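Local atomic coordinates of phospho-2-dehydro-3-deoxyheptonate aldolase (Francisella tularensis, PDB entry 3TQK), a protein that probably catalyses the metal-dependent condensation of phosphoenolpyruvate with D-erythrose 4-phosphate to give DAHP, the first step of chorismate biosynthesis. Residues A[60-63]-A[64-67]; A[100-103]-A[104-108]; A[196-199]-A[200-204]; A[283-286]-A[287-291]; A[330-333]-A[334-337]. One frame throughout, in Å; residues are numbered along the deposited sequence.

Overall arrangement
Along the chain the five contacts follow one another in series; each joins neighbours in sequence, and none nests in or crosses another. Contact 1 turns the loop after barrel strand 51-56 into helix 63-80. Contact 2 is a turn in the long loop between strand 84-89 and helix 116-132, and it touches contact 1 where Phe104 and Trp101 pack on Ile60, His61 and Pro63. Contact 3 leads from helix 191-200 toward strand 205-209, its centre about 34 Å from that of contact 1, across the chain's centre. Contact 4 lies at the C-terminal part of helix 276-289, and contact 5 within helix 327-344; these two outer helices of the TIM barrel meet through Cys284, Ile287 and Leu337.

Contact 1. Residues A[60-63]-A[64-67]; sequences IHDP and AAAI
Asp62 meets the first turn of helix 63-80 through both its carboxylate and its backbone carbonyl. Its OD1 accepts a weak bond from Ala65 N, 3.5 Å long but nearly straight (N-H...O 164°), and this is the N-cap interaction of the helix. The other oxygen, Asp62 OD2, lies 3.3 Å from Ala65 CB, so the carboxylate rests against that methyl group. CG stands anti to the backbone N (chi1 -176°), which swings the carboxylate forward to the helix start. A water enlarges the cap: it accepts from Ala64 N at 2.8 Å and donates to Asp62 OD1 at 3.2 Å, bridging the two residues.

Regular helical bonding begins at once behind the cap. Ala66 N donates to Asp62 O at 2.9 Å, in the carbonyl plane, and Ile67 N donates to Pro63 O, also at 2.9 Å. Away from the carboxylate, the CD1 end of Ile60 reaches the methyl of Ala66, with 3.7 Å between Ile60 CD1 and Ala66 CB.

Farther out, Leu126 of helix 116-132 packs on Ile60, Ala66 and Ile67, and Tyr316 touches Asp62 and Ala65. The loop itself follows closely on Cys58, a manganese ligand. An acidic N-cap beside the amide N-H groups of a helix start would probably be stabilised as the carboxylate by the helix dipole, while the bridging water serves Ala64 N, a first-turn amide with no carbonyl one turn earlier in the helix.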
loop_
_atom_site.group_PDB
_atom_site.type_symbol
_atom_site.label_atom_id
_atom_site.label_comp_id
_atom_site.label_asym_id
_atom_site.label_seq_id
_atom_site.Cartn_x
_atom_site.Cartn_y
_atom_site.Cartn_z
ATOM N N ILE A 60 -16.011 -13.773 1.522
ATOM C CA ILE A 60 -17.053 -14.289 2.405
ATOM C C ILE A 60 -18.052 -13.162 2.715
ATOM O O ILE A 60 -17.661 -12.025 3.016
ATOM C CB ILE A 60 -16.468 -14.868 3.712
ATOM C CG1 ILE A 60 -15.477 -16.019 3.412
ATOM C CG2 ILE A 60 -17.588 -15.323 4.673
ATOM C CD1 ILE A 60 -16.086 -17.297 2.848
ATOM N N HIS A 61 -19.337 -13.473 2.579
ATOM C CA HIS A 61 -20.415 -12.603 3.051
ATOM C C HIS A 61 -21.440 -13.360 3.897
ATOM O O HIS A 61 -22.256 -12.737 4.563
ATOM C CB HIS A 61 -21.088 -11.891 1.870
ATOM C CG HIS A 61 -22.098 -12.719 1.142
ATOM N ND1 HIS A 61 -21.763 -13.576 0.118
ATOM C CD2 HIS A 61 -23.445 -12.802 1.278
ATOM C CE1 HIS A 61 -22.858 -14.162 -0.337
ATOM N NE2 HIS A 61 -23.892 -13.708 0.347
ATOM N N ASP A 62 -21.374 -14.694 3.881
ATOM C CA ASP A 62 -22.343 -15.549 4.569
ATOM C C ASP A 62 -21.590 -16.714 5.229
ATOM O O ASP A 62 -21.297 -17.722 4.572
ATOM C CB ASP A 62 -23.378 -16.060 3.560
ATOM C CG ASP A 62 -24.480 -16.888 4.200
ATOM O OD1 ASP A 62 -24.483 -17.061 5.440
ATOM O OD2 ASP A 62 -25.354 -17.365 3.443
ATOM N N PRO A 63 -21.262 -16.571 6.530
ATOM C CA PRO A 63 -20.454 -17.583 7.235
ATOM C C PRO A 63 -21.107 -18.969 7.280
ATOM O O PRO A 63 -20.394 -19.969 7.213
ATOM C CB PRO A 63 -20.318 -17.013 8.651
ATOM C CG PRO A 63 -20.634 -15.541 8.514
ATOM C CD PRO A 63 -21.611 -15.432 7.403
ATOM N N ALA A 64 -22.437 -19.023 7.390
ATOM C CA ALA A 64 -23.158 -20.290 7.328
ATOM C C ALA A 64 -23.003 -20.966 5.965
ATOM O O ALA A 64 -22.832 -22.188 5.889
ATOM C CB ALA A 64 -24.650 -20.101 7.661
ATOM N N ALA A 65 -23.081 -20.185 4.890
ATOM C CA ALA A 65 -22.852 -20.730 3.549
ATOM C C ALA A 65 -21.391 -21.180 3.408
ATOM O O ALA A 65 -21.115 -22.196 2.788
ATOM C CB ALA A 65 -23.216 -19.713 2.481
ATOM N N ALA A 66 -20.471 -20.435 4.011
ATOM C CA ALA A 66 -19.059 -20.811 4.027
ATOM C C ALA A 66 -18.815 -22.169 4.711
ATOM O O ALA A 66 -18.031 -22.985 4.227
ATOM C CB ALA A 66 -18.231 -19.719 4.692
ATOM N N ILE A 67 -19.478 -22.405 5.836
ATOM C CA ILE A 67 -19.393 -23.696 6.515
ATOM C C ILE A 67 -19.927 -24.817 5.609
ATOM O O ILE A 67 -19.262 -25.847 5.434
ATOM C CB ILE A 67 -20.160 -23.683 7.867
ATOM C CG1 ILE A 67 -19.429 -22.807 8.901
ATOM C CG2 ILE A 67 -20.369 -25.108 8.398
ATOM C CD1 ILE A 67 -18.127 -23.384 9.406
HETATM O O HOH W 1 -24.108 -17.149 8.614
#

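Contact 2. Residues A[100-103]-A[104-108]; sequences GWKG and FINDP
Asp107 O takes the indole N-H of Trp101 in a 3.0 Å bond from Trp101 NE1 that is almost perfectly straight (N-H...O 176°). The oxygen lies at the ring edge, in the indole plane, although the donor is tilted 31° from the carbonyl plane. Trp101 CG is anti to its backbone N (chi1 -174°), and this carries the ring back over the turn, where Gly103 CA sits 3.3 Å above one face of the Trp101 ring, near the rim. Asp107 N donates to Gly103 O at 3.0 Å, in the carbonyl plane, an i to i+4 bond that closes a single helical turn through 104-106. Lys102 and Asn106 meet through their CB atoms, 3.6 Å apart. A water accepts from Asn106 N at 3.1 Å and gives a weak bond to Lys102 O.

Gly103 has a positive phi, a backbone setting that glycine reaches easily. The Asp107 carboxylate is held from outside, OD2 by Asn112 N and OD1 by Tyr114 N. Lys102 NZ leaves the turn to bond His204 ND1 of the second subunit. The Trp101 side chain lies about 10 Å from the manganese ion. Between strand 84-89 and helix 116-132, the turn packs against that helix, Phe104 meeting Leu122 and Ile105 reaching Leu120 and Ala123.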
loop_
_atom_site.group_PDB
_atom_site.type_symbol
_atom_site.label_atom_id
_atom_site.label_comp_id
_atom_site.label_asym_id
_atom_site.label_seq_id
_atom_site.Cartn_x
_atom_site.Cartn_y
_atom_site.Cartn_z
ATOM N N GLY A 100 -17.475 1.256 -2.732
ATOM C CA GLY A 100 -18.267 0.016 -2.727
ATOM C C GLY A 100 -18.116 -0.754 -1.422
ATOM O O GLY A 100 -17.248 -0.431 -0.609
ATOM N N TRP A 101 -18.976 -1.756 -1.217
ATOM C CA TRP A 101 -18.842 -2.688 -0.084
ATOM C C TRP A 101 -17.416 -3.172 -0.022
ATOM O O TRP A 101 -16.926 -3.725 -0.996
ATOM C CB TRP A 101 -19.758 -3.899 -0.255
ATOM C CG TRP A 101 -19.794 -4.840 0.924
ATOM C CD1 TRP A 101 -20.243 -4.562 2.176
ATOM C CD2 TRP A 101 -19.401 -6.221 0.938
ATOM N NE1 TRP A 101 -20.140 -5.678 2.982
ATOM C CE2 TRP A 101 -19.635 -6.711 2.243
ATOM C CE3 TRP A 101 -18.871 -7.089 -0.022
ATOM C CZ2 TRP A 101 -19.353 -8.030 2.611
ATOM C CZ3 TRP A 101 -18.604 -8.405 0.343
ATOM C CH2 TRP A 101 -18.842 -8.859 1.650
ATOM N N LYS A 102 -16.762 -2.952 1.116
ATOM C CA LYS A 102 -15.359 -3.320 1.300
ATOM C C LYS A 102 -15.204 -4.801 1.633
ATOM O O LYS A 102 -14.122 -5.360 1.453
ATOM C CB LYS A 102 -14.711 -2.508 2.438
ATOM C CG LYS A 102 -13.788 -1.362 2.023
ATOM C CD LYS A 102 -14.474 0.020 2.065
ATOM C CE LYS A 102 -13.526 1.077 2.649
ATOM N NZ LYS A 102 -14.168 2.363 2.985
ATOM N N GLY A 103 -16.249 -5.425 2.171
ATOM C CA GLY A 103 -16.130 -6.798 2.611
ATOM C C GLY A 103 -16.705 -7.057 3.983
ATOM O O GLY A 103 -17.259 -6.166 4.612
ATOM N N PHE A 104 -16.544 -8.296 4.438
ATOM C CA PHE A 104 -17.240 -8.803 5.613
ATOM C C PHE A 104 -16.706 -8.208 6.919
ATOM O O PHE A 104 -17.466 -7.957 7.843
ATOM C CB PHE A 104 -17.158 -10.337 5.654
ATOM C CG PHE A 104 -17.957 -10.966 6.767
ATOM C CD1 PHE A 104 -17.323 -11.467 7.896
ATOM C CD2 PHE A 104 -19.335 -11.047 6.688
ATOM C CE1 PHE A 104 -18.048 -12.051 8.926
ATOM C CE2 PHE A 104 -20.077 -11.618 7.723
ATOM C CZ PHE A 104 -19.425 -12.123 8.847
ATOM N N ILE A 105 -15.407 -7.987 7.002
ATOM C CA ILE A 105 -14.853 -7.334 8.188
ATOM C C ILE A 105 -15.355 -5.891 8.315
ATOM O O ILE A 105 -15.757 -5.467 9.390
ATOM C CB ILE A 105 -13.301 -7.412 8.211
ATOM C CG1 ILE A 105 -12.871 -8.843 8.554
ATOM C CG2 ILE A 105 -12.715 -6.443 9.210
ATOM C CD1 ILE A 105 -11.353 -9.099 8.415
ATOM N N ASN A 106 -15.345 -5.151 7.215
ATOM C CA ASN A 106 -15.713 -3.734 7.247
ATOM C C ASN A 106 -17.199 -3.529 7.512
ATOM O O ASN A 106 -17.586 -2.572 8.175
ATOM C CB ASN A 106 -15.319 -3.044 5.932
ATOM C CG ASN A 106 -15.444 -1.517 5.997
ATOM O OD1 ASN A 106 -14.648 -0.858 6.654
ATOM N ND2 ASN A 106 -16.432 -0.961 5.303
ATOM N N ASP A 107 -18.027 -4.433 6.997
ATOM C CA ASP A 107 -19.467 -4.251 7.063
ATOM C C ASP A 107 -20.172 -5.606 6.944
ATOM O O ASP A 107 -20.780 -5.896 5.907
ATOM C CB ASP A 107 -19.876 -3.289 5.950
ATOM C CG ASP A 107 -21.337 -2.924 5.979
ATOM O OD1 ASP A 107 -21.964 -2.872 7.062
ATOM O OD2 ASP A 107 -21.852 -2.652 4.886
ATOM N N PRO A 108 -20.086 -6.444 8.010
ATOM C CA PRO A 108 -20.612 -7.817 7.984
ATOM C C PRO A 108 -22.104 -7.912 7.708
ATOM O O PRO A 108 -22.544 -8.854 7.057
ATOM C CB PRO A 108 -20.312 -8.336 9.397
ATOM C CG PRO A 108 -20.178 -7.128 10.223
ATOM C CD PRO A 108 -19.530 -6.128 9.339
HETATM O O HOH W 2 -13.618 -5.939 4.762
#

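Contact 3. Residues A[196-199]-A[200-204]; sequences AVKS and ATYPH
Ala200 N donates to Ala196 O at 3.0 Å, an i to i+4 bond near the C-terminal end of helix 191-200. At Thr201 the pattern tightens: Thr201 N donates to Lys198 O at 3.2 Å, from above the carbonyl plane, and more weakly to Val197 O. The Thr201 hydroxyl donates to the same Lys198 O, with OG1 2.5 Å away in the carbonyl plane. That reach follows from chi1 of 63°, which places OG1 between the backbone N and the carbonyl carbon. Next, Tyr202 N donates to Ser199 O at 3.2 Å, while its phenol end crosses the lysine chain, Tyr202 OH lying 3.7 Å from Lys198 CE. A water accepts from Lys198 NZ and donates to Thr201 OG1; Ala254 O also takes that ammonium.

His204 comes back across the helix end. His204 NE2 donates to Ser199 O at 2.8 Å, nearly in the ring plane (5° out), from the face of the carbonyl opposite to Tyr202 N.

Two terminal carbonyls thus each have two donors. With NE2 donating, and with ND1 bonded to Lys102 NZ of the second subunit, His204 is probably neutral and links the helix end to the dimer interface.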
loop_
_atom_site.group_PDB
_atom_site.type_symbol
_atom_site.label_atom_id
_atom_site.label_comp_id
_atom_site.label_asym_id
_atom_site.label_seq_id
_atom_site.Cartn_x
_atom_site.Cartn_y
_atom_site.Cartn_z
ATOM N N ALA A 196 9.135 -7.894 -3.989
ATOM C CA ALA A 196 8.430 -7.924 -2.719
ATOM C C ALA A 196 8.792 -9.192 -1.965
ATOM O O ALA A 196 8.990 -9.163 -0.743
ATOM C CB ALA A 196 6.919 -7.830 -2.924
ATOM N N VAL A 197 8.830 -10.301 -2.692
ATOM C CA VAL A 197 9.253 -11.573 -2.114
ATOM C C VAL A 197 10.662 -11.413 -1.514
ATOM O O VAL A 197 10.896 -11.780 -0.366
ATOM C CB VAL A 197 9.229 -12.712 -3.162
ATOM C CG1 VAL A 197 9.949 -13.945 -2.639
ATOM C CG2 VAL A 197 7.792 -13.069 -3.545
ATOM N N LYS A 198 11.574 -10.832 -2.289
ATOM C CA LYS A 198 12.943 -10.640 -1.859
ATOM C C LYS A 198 13.018 -9.821 -0.575
ATOM O O LYS A 198 13.675 -10.229 0.391
ATOM C CB LYS A 198 13.742 -9.942 -2.958
ATOM C CG LYS A 198 15.230 -9.744 -2.665
ATOM C CD LYS A 198 15.928 -11.055 -2.367
ATOM C CE LYS A 198 17.458 -10.917 -2.429
ATOM N NZ LYS A 198 18.085 -12.169 -1.923
ATOM N N SER A 199 12.339 -8.679 -0.568
ATOM C CA SER A 199 12.309 -7.803 0.593
ATOM C C SER A 199 11.774 -8.504 1.828
ATOM O O SER A 199 12.279 -8.297 2.924
ATOM C CB SER A 199 11.480 -6.555 0.306
ATOM O OG SER A 199 11.413 -5.715 1.439
ATOM N N ALA A 200 10.758 -9.335 1.644
ATOM C CA ALA A 200 10.105 -10.035 2.749
ATOM C C ALA A 200 10.985 -11.112 3.412
ATOM O O ALA A 200 10.709 -11.524 4.550
ATOM C CB ALA A 200 8.769 -10.641 2.281
ATOM N N THR A 201 12.023 -11.575 2.712
ATOM C CA THR A 201 12.986 -12.514 3.305
ATOM C C THR A 201 13.877 -11.855 4.372
ATOM O O THR A 201 14.472 -12.564 5.186
ATOM C CB THR A 201 13.948 -13.176 2.256
ATOM O OG1 THR A 201 14.756 -12.171 1.626
ATOM C CG2 THR A 201 13.185 -13.984 1.205
ATOM N N TYR A 202 13.983 -10.523 4.367
ATOM C CA TYR A 202 14.861 -9.821 5.296
ATOM C C TYR A 202 14.217 -9.512 6.628
ATOM O O TYR A 202 12.996 -9.449 6.727
ATOM C CB TYR A 202 15.347 -8.515 4.685
ATOM C CG TYR A 202 16.348 -8.720 3.567
ATOM C CD1 TYR A 202 17.703 -8.862 3.834
ATOM C CD2 TYR A 202 15.931 -8.770 2.249
ATOM C CE1 TYR A 202 18.627 -9.042 2.794
ATOM C CE2 TYR A 202 16.818 -8.948 1.222
ATOM C CZ TYR A 202 18.160 -9.086 1.490
ATOM O OH TYR A 202 19.011 -9.265 0.438
ATOM N N PRO A 203 15.040 -9.301 7.668
ATOM C CA PRO A 203 14.496 -8.792 8.911
ATOM C C PRO A 203 14.172 -7.308 8.749
ATOM O O PRO A 203 14.862 -6.585 8.020
ATOM C CB PRO A 203 15.630 -9.014 9.934
ATOM C CG PRO A 203 16.740 -9.727 9.191
ATOM C CD PRO A 203 16.501 -9.483 7.740
ATOM N N HIS A 204 13.119 -6.867 9.413
ATOM C CA HIS A 204 12.688 -5.484 9.347
ATOM C C HIS A 204 12.311 -5.014 10.754
ATOM O O HIS A 204 11.869 -5.813 11.591
ATOM C CB HIS A 204 11.456 -5.358 8.424
ATOM C CG HIS A 204 11.756 -5.556 6.971
ATOM N ND1 HIS A 204 12.221 -4.542 6.165
ATOM C CD2 HIS A 204 11.669 -6.653 6.180
ATOM C CE1 HIS A 204 12.402 -5.004 4.938
ATOM N NE2 HIS A 204 12.059 -6.281 4.915
HETATM O O HOH W 3 17.117 -12.898 0.670
#

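Contact 4. Residues A[283-286]-A[287-291]; sequences ICEQ and IKHSN
Ile283 and Ile287 form the tight side of this helix end, one turn apart, their chains crossing at an angle with Ile283 CG2 3.7 Å from Ile287 CD1. Ile287 CG1 is anti to the carbonyl carbon (chi1 -75°), a setting that lays the side chain back along the preceding turn and brings CG1 within 3.2 Å of Ile283 O. Ile283 O also accepts from Ile287 N at 2.8 Å. One residue on, Lys288 N donates to Cys284 O. Beyond Lys288, His289 N donates to Gln286 O at 3.0 Å, an i to i+3 bond from well above the carbonyl plane, and Ser290 N adds a weak bond to that oxygen.

The solvent side is looser and polar. Glu285 is bent at chi2 (73°), turning its carboxylate toward Lys288, which it crosses at about a right angle. Their ion pair is long, 4.0 Å from Glu285 OE1 to Lys288 NZ, but a water links the two by accepting from Lys288 NZ at 2.7 Å and donating to Glu285 OE1. The other oxygen, Glu285 OE2, faces the edge of the His289 ring, in its plane and 3.8 Å from His289 CE1; carboxylate and ring are turned 72° against each other. Hydration here probably softens the attraction between the charges.

On its buried side, helix 276-289 packs on barrel strand 293-299, through Ile283 on Ile293 and Val296, and alongside helix 327-344, whose Ala340 touches Cys284 and Ile287. Gln286 NE2 is tied to Asp282 OD1 and Phe239 O, and its side chain packs against Val244 of helix 241-253.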
loop_
_atom_site.group_PDB
_atom_site.type_symbol
_atom_site.label_atom_id
_atom_site.label_comp_id
_atom_site.label_asym_id
_atom_site.label_seq_id
_atom_site.Cartn_x
_atom_site.Cartn_y
_atom_site.Cartn_z
ATOM N N ILE A 283 -2.377 -24.731 -17.498
ATOM C CA ILE A 283 -1.516 -24.915 -16.323
ATOM C C ILE A 283 -1.234 -26.404 -16.044
ATOM O O ILE A 283 -0.121 -26.773 -15.683
ATOM C CB ILE A 283 -2.127 -24.236 -15.075
ATOM C CG1 ILE A 283 -2.148 -22.713 -15.258
ATOM C CG2 ILE A 283 -1.350 -24.601 -13.820
ATOM C CD1 ILE A 283 -2.901 -21.975 -14.195
ATOM N N CYS A 284 -2.240 -27.253 -16.214
ATOM C CA CYS A 284 -2.067 -28.694 -16.008
ATOM C C CYS A 284 -1.083 -29.287 -17.005
ATOM O O CYS A 284 -0.226 -30.091 -16.629
ATOM C CB CYS A 284 -3.405 -29.419 -16.075
ATOM S SG CYS A 284 -4.429 -29.029 -14.661
ATOM N N GLU A 285 -1.186 -28.873 -18.267
ATOM C CA GLU A 285 -0.233 -29.323 -19.283
ATOM C C GLU A 285 1.182 -28.942 -18.860
ATOM O O GLU A 285 2.113 -29.740 -19.022
ATOM C CB GLU A 285 -0.572 -28.748 -20.672
ATOM C CG GLU A 285 0.445 -29.066 -21.785
ATOM C CD GLU A 285 0.420 -30.522 -22.289
ATOM O OE1 GLU A 285 -0.420 -31.336 -21.832
ATOM O OE2 GLU A 285 1.251 -30.843 -23.172
ATOM N N GLN A 286 1.341 -27.737 -18.313
ATOM C CA GLN A 286 2.649 -27.279 -17.852
ATOM C C GLN A 286 3.129 -28.095 -16.662
ATOM O O GLN A 286 4.285 -28.510 -16.620
ATOM C CB GLN A 286 2.621 -25.802 -17.467
ATOM C CG GLN A 286 2.626 -24.840 -18.631
ATOM C CD GLN A 286 2.639 -23.402 -18.156
ATOM O OE1 GLN A 286 3.623 -22.941 -17.583
ATOM N NE2 GLN A 286 1.537 -22.693 -18.369
ATOM N N ILE A 287 2.236 -28.314 -15.699
ATOM C CA ILE A 287 2.543 -29.084 -14.490
ATOM C C ILE A 287 3.084 -30.479 -14.806
ATOM O O ILE A 287 3.934 -31.006 -14.081
ATOM C CB ILE A 287 1.300 -29.192 -13.587
ATOM C CG1 ILE A 287 1.065 -27.848 -12.877
ATOM C CG2 ILE A 287 1.466 -30.312 -12.563
ATOM C CD1 ILE A 287 -0.280 -27.714 -12.211
ATOM N N LYS A 288 2.607 -31.059 -15.904
ATOM C CA LYS A 288 3.049 -32.381 -16.329
ATOM C C LYS A 288 4.532 -32.456 -16.712
ATOM O O LYS A 288 5.155 -33.505 -16.551
ATOM C CB LYS A 288 2.178 -32.860 -17.493
ATOM C CG LYS A 288 0.876 -33.468 -17.025
ATOM C CD LYS A 288 -0.355 -33.017 -17.803
ATOM C CE LYS A 288 -0.673 -33.862 -18.992
ATOM N NZ LYS A 288 -2.140 -33.831 -19.225
ATOM N N HIS A 289 5.100 -31.354 -17.195
ATOM C CA HIS A 289 6.452 -31.374 -17.774
ATOM C C HIS A 289 7.491 -30.493 -17.064
ATOM O O HIS A 289 8.653 -30.435 -17.481
ATOM C CB HIS A 289 6.361 -31.000 -19.254
ATOM C CG HIS A 289 5.619 -32.009 -20.078
ATOM N ND1 HIS A 289 4.445 -31.714 -20.740
ATOM C CD2 HIS A 289 5.876 -33.316 -20.331
ATOM C CE1 HIS A 289 4.020 -32.792 -21.377
ATOM N NE2 HIS A 289 4.868 -33.778 -21.143
ATOM N N SER A 290 7.078 -29.828 -15.989
ATOM C CA SER A 290 7.944 -28.936 -15.239
ATOM C C SER A 290 7.425 -28.812 -13.803
ATOM O O SER A 290 6.222 -28.862 -13.566
ATOM C CB SER A 290 7.982 -27.570 -15.924
ATOM O OG SER A 290 8.587 -26.585 -15.113
ATOM N N ASN A 291 8.345 -28.672 -12.851
ATOM C CA ASN A 291 7.996 -28.512 -11.452
ATOM C C ASN A 291 8.003 -27.024 -11.048
ATOM O O ASN A 291 8.004 -26.717 -9.864
ATOM C CB ASN A 291 8.952 -29.333 -10.555
ATOM C CG ASN A 291 8.641 -30.849 -10.564
ATOM O OD1 ASN A 291 8.297 -31.418 -11.591
ATOM N ND2 ASN A 291 8.787 -31.496 -9.415
HETATM O O HOH W 4 -2.572 -31.542 -20.525
#

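Contact 5. Residues A[330-333]-A[334-337]; sequences TVKM and LEML
Glu335 folds back along the helix over Val331, its OE2 lying 3.6 Å from Val331 CG1 while the two side chains pass at a slant. With chi1 at -72° the Glu335 chain leaves beside its backbone N and then runs extended, passing Val331 O at 3.4 Å from Glu335 CG before the carboxylate reaches the valine methyl. Val331 O is also the acceptor for Glu335 N, at 2.9 Å with an N-H...O angle of 168°.

The same backward lean recurs at the next position. Selenomethionine Met336 sets its CG 3.3 Å from Lys332 O, the oxygen that accepts from Met336 N at 2.9 Å. On the inner side, Leu334 CG comes within 3.4 Å of Thr330 O, and Leu337 N donates to Met333 O at 3.0 Å. Four consecutive i to i+4 bonds, each with its donor tilted about 20° from the carbonyl plane, show regular alpha-helix throughout.

Outside the segments, Leu334 and Leu337 pack on Val53 of barrel strand 51-56, and selenomethionine Met333 on Leu280 of helix 276-289. Thr330 OG1 bonds Ser300 OG and Asp326 O, so this buried hydroxyl is satisfied. Lys332 NZ and Glu335 OE1 stand 6.7 Å apart, too far for a direct ion pair. The two segments are held chiefly by main-chain hydrogen bonds; the side-chain carbons beside the carbonyl oxygens follow from the helix geometry, and charge probably contributes little.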
loop_
_atom_site.group_PDB
_atom_site.type_symbol
_atom_site.label_atom_id
_atom_site.label_comp_id
_atom_site.label_asym_id
_atom_site.label_seq_id
_atom_site.Cartn_x
_atom_site.Cartn_y
_atom_site.Cartn_z
ATOM N N THR A 330 -15.717 -27.281 -9.776
ATOM C CA THR A 330 -14.522 -27.319 -8.942
ATOM C C THR A 330 -13.963 -28.738 -8.771
ATOM O O THR A 330 -12.746 -28.922 -8.793
ATOM C CB THR A 330 -14.771 -26.696 -7.546
ATOM O OG1 THR A 330 -15.345 -25.394 -7.703
ATOM C CG2 THR A 330 -13.471 -26.582 -6.768
ATOM N N VAL A 331 -14.840 -29.728 -8.606
ATOM C CA VAL A 331 -14.410 -31.123 -8.512
ATOM C C VAL A 331 -13.713 -31.559 -9.806
ATOM O O VAL A 331 -12.695 -32.246 -9.760
ATOM C CB VAL A 331 -15.589 -32.079 -8.199
ATOM C CG1 VAL A 331 -15.173 -33.531 -8.386
ATOM C CG2 VAL A 331 -16.101 -31.849 -6.783
ATOM N N LYS A 332 -14.239 -31.143 -10.954
ATOM C CA LYS A 332 -13.599 -31.468 -12.232
ATOM C C LYS A 332 -12.198 -30.879 -12.308
ATOM O O LYS A 332 -11.280 -31.495 -12.844
ATOM C CB LYS A 332 -14.416 -30.962 -13.431
ATOM C CG LYS A 332 -15.320 -32.016 -14.049
ATOM C CD LYS A 332 -16.741 -31.989 -13.470
ATOM C CE LYS A 332 -17.705 -31.164 -14.339
ATOM N NZ LYS A 332 -18.319 -31.984 -15.428
HETATM N N MSE A 333 -12.058 -29.671 -11.789
HETATM C CA MSE A 333 -10.787 -28.983 -11.808
HETATM C C MSE A 333 -9.777 -29.700 -10.901
HETATM O O MSE A 333 -8.616 -29.828 -11.263
HETATM C CB MSE A 333 -10.982 -27.518 -11.415
HETATM C CG MSE A 333 -11.790 -26.755 -12.456
HETATM SE SE MSE A 333 -12.379 -24.998 -11.904
HETATM C CE MSE A 333 -10.757 -24.010 -12.378
ATOM N N LEU A 334 -10.230 -30.195 -9.753
ATOM C CA LEU A 334 -9.367 -30.988 -8.879
ATOM C C LEU A 334 -8.941 -32.281 -9.590
ATOM O O LEU A 334 -7.764 -32.648 -9.565
ATOM C CB LEU A 334 -10.055 -31.287 -7.544
ATOM C CG LEU A 334 -10.379 -30.090 -6.634
ATOM C CD1 LEU A 334 -11.284 -30.521 -5.491
ATOM C CD2 LEU A 334 -9.122 -29.419 -6.081
ATOM N N GLU A 335 -9.888 -32.947 -10.250
ATOM C CA GLU A 335 -9.573 -34.134 -11.050
ATOM C C GLU A 335 -8.461 -33.814 -12.050
ATOM O O GLU A 335 -7.489 -34.559 -12.165
ATOM C CB GLU A 335 -10.814 -34.661 -11.791
ATOM C CG GLU A 335 -11.870 -35.333 -10.899
ATOM C CD GLU A 335 -13.197 -35.599 -11.625
ATOM O OE1 GLU A 335 -13.223 -35.575 -12.880
ATOM O OE2 GLU A 335 -14.222 -35.834 -10.942
HETATM N N MSE A 336 -8.608 -32.700 -12.764
HETATM C CA MSE A 336 -7.618 -32.293 -13.754
HETATM C C MSE A 336 -6.244 -32.075 -13.136
HETATM O O MSE A 336 -5.239 -32.470 -13.722
HETATM C CB MSE A 336 -8.048 -31.008 -14.453
HETATM C CG MSE A 336 -9.199 -31.180 -15.413
HETATM SE SE MSE A 336 -9.994 -29.455 -15.817
HETATM C CE MSE A 336 -8.563 -28.724 -16.928
ATOM N N LEU A 337 -6.209 -31.426 -11.973
ATOM C CA LEU A 337 -4.944 -31.137 -11.291
ATOM C C LEU A 337 -4.266 -32.407 -10.762
ATOM O O LEU A 337 -3.041 -32.543 -10.850
ATOM C CB LEU A 337 -5.148 -30.134 -10.155
ATOM C CG LEU A 337 -5.294 -28.687 -10.630
ATOM C CD1 LEU A 337 -6.019 -27.858 -9.610
ATOM C CD2 LEU A 337 -3.930 -28.077 -10.936
#